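PDB 3X17: endoglucanase from Uncultured bacterium, which hydrolyses internal beta-1,4-glucosidic bonds of cellulose as a family 9 glycoside hydrolase with an N-terminal Ig-like domain. Local coordinates for residues V134-P139 with V143-D148. Residues are numbered along the deposited sequence; the frame is centred on the assembly and turned at random.
Sequences VAIDDP and VSHALD. With ZN (zinc ion), chain C.
D138 N donates to V143 O at 2.7 Å in an almost straight bond, and two strands run antiparallel from there. I136 and H145 form the hydrogen-bonded pair: I136 N reaches H145 O at 2.9 Å, and H145 N returns a bond to I136 O, whose modelled position is less certain. Beyond this pair the carboxylate of D148 takes over. Its OD1 accepts V134 N at 3.2 Å on the syn side, 27° out of the carboxylate plane, while OD2 binds the zinc ion at 1.9 Å, with C132, H149 and H175 completing the site. The H145 imidazole bridges the two segments: CG sits between the backbone N and carbonyl carbon (chi1 69°), and from there NE2 makes weak bonds to V134 O, at 3.3 Å, and to D148 OD1. Without the imidazole, as with an alanine in its place, V134 O and D148 OD1 would probably lose this shared donor and a gap would open beside I136, whose CG1 lies 4.0 Å from H145 CE1. L495 of helix 494-499 and P258 also pack against the H145 side chain. D137 and S144 share the other face of the ladder, OD1 of D137 lying 3.5 Å from CB of S144. At the turn end, D138 forms a salt bridge with R125 of helix 115-130. The arrangement is a short two-stranded beta hairpin within the family 9 catalytic region, leading from one zinc ligand, C132, to the next, D148.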
# COMPACT_ATOMS: atom_id res chain seq x y z
N VAL A 134 -16.95 -14.02 -6.92
CA VAL A 134 -18.20 -13.31 -7.10
C VAL A 134 -18.20 -12.65 -8.47
O VAL A 134 -17.17 -12.15 -8.91
CB VAL A 134 -18.41 -12.24 -6.00
CG1 VAL A 134 -17.26 -11.19 -6.03
CG2 VAL A 134 -19.80 -11.59 -6.15
N ALA A 135 -19.34 -12.69 -9.15
CA ALA A 135 -19.45 -12.08 -10.48
C ALA A 135 -19.34 -10.57 -10.36
O ALA A 135 -19.87 -9.99 -9.41
CB ALA A 135 -20.80 -12.47 -11.16
N ILE A 136 -18.73 -9.92 -11.35
CA ILE A 136 -18.73 -8.46 -11.43
C ILE A 136 -19.10 -8.02 -12.85
O ILE A 136 -18.59 -8.57 -13.85
CB ILE A 136 -17.34 -7.84 -11.00
CG1 ILE A 136 -16.81 -8.53 -9.73
CG2 ILE A 136 -17.43 -6.29 -10.84
CD1 ILE A 136 -16.23 -7.60 -8.59
N ASP A 137 -20.01 -7.06 -12.93
CA ASP A 137 -20.30 -6.37 -14.18
C ASP A 137 -20.45 -4.88 -13.90
O ASP A 137 -21.56 -4.41 -13.63
CB ASP A 137 -21.58 -6.92 -14.82
CG ASP A 137 -21.75 -6.46 -16.28
OD1 ASP A 137 -20.85 -5.77 -16.82
OD2 ASP A 137 -22.82 -6.74 -16.87
N ASP A 138 -19.33 -4.18 -13.79
CA ASP A 138 -19.33 -2.85 -13.19
C ASP A 138 -19.52 -1.76 -14.25
O ASP A 138 -18.64 -1.54 -15.08
CB ASP A 138 -18.03 -2.58 -12.41
CG ASP A 138 -17.95 -1.16 -11.90
OD1 ASP A 138 -18.97 -0.67 -11.36
OD2 ASP A 138 -16.88 -0.53 -12.03
N PRO A 139 -20.58 -0.97 -14.11
CA PRO A 139 -20.81 0.02 -15.17
C PRO A 139 -19.83 1.21 -15.09
O PRO A 139 -19.40 1.72 -16.12
CB PRO A 139 -22.28 0.45 -14.95
CG PRO A 139 -22.63 0.03 -13.54
CD PRO A 139 -21.70 -1.10 -13.15
N VAL A 143 -15.47 -3.07 -15.91
CA VAL A 143 -14.83 -4.33 -15.54
C VAL A 143 -15.91 -5.41 -15.32
O VAL A 143 -16.93 -5.16 -14.65
CB VAL A 143 -13.93 -4.15 -14.27
CG1 VAL A 143 -13.53 -5.48 -13.65
CG2 VAL A 143 -12.69 -3.31 -14.61
N SER A 144 -15.72 -6.57 -15.93
CA SER A 144 -16.66 -7.67 -15.77
C SER A 144 -16.03 -9.04 -15.90
O SER A 144 -15.15 -9.27 -16.75
CB SER A 144 -17.84 -7.55 -16.75
OG SER A 144 -17.43 -7.84 -18.07
N HIS A 145 -16.50 -9.95 -15.08
CA HIS A 145 -16.19 -11.35 -15.24
C HIS A 145 -17.25 -12.13 -14.50
O HIS A 145 -17.84 -11.62 -13.56
CB HIS A 145 -14.78 -11.67 -14.70
CG HIS A 145 -14.66 -11.58 -13.20
ND1 HIS A 145 -13.87 -10.62 -12.58
CD2 HIS A 145 -15.12 -12.38 -12.22
CE1 HIS A 145 -13.91 -10.82 -11.27
NE2 HIS A 145 -14.68 -11.87 -11.02
N ALA A 146 -17.51 -13.35 -14.95
CA ALA A 146 -18.50 -14.21 -14.29
C ALA A 146 -17.89 -14.77 -13.01
O ALA A 146 -16.72 -14.53 -12.70
CB ALA A 146 -18.93 -15.37 -15.22
N LEU A 147 -18.67 -15.57 -12.30
CA LEU A 147 -18.25 -16.18 -11.06
C LEU A 147 -16.96 -16.93 -11.20
O LEU A 147 -16.85 -17.78 -12.03
CB LEU A 147 -19.31 -17.14 -10.61
CG LEU A 147 -19.57 -17.38 -9.13
CD1 LEU A 147 -20.04 -18.74 -8.86
CD2 LEU A 147 -18.43 -17.04 -8.30
N ASP A 148 -16.00 -16.63 -10.36
CA ASP A 148 -14.68 -17.28 -10.44
C ASP A 148 -14.39 -18.09 -9.19
O ASP A 148 -14.70 -17.65 -8.07
CB ASP A 148 -13.60 -16.22 -10.60
CG ASP A 148 -13.66 -15.15 -9.50
OD1 ASP A 148 -14.77 -14.62 -9.23
OD2 ASP A 148 -12.62 -14.87 -8.87
ZN ZN C . -11.03 -15.59 -8.06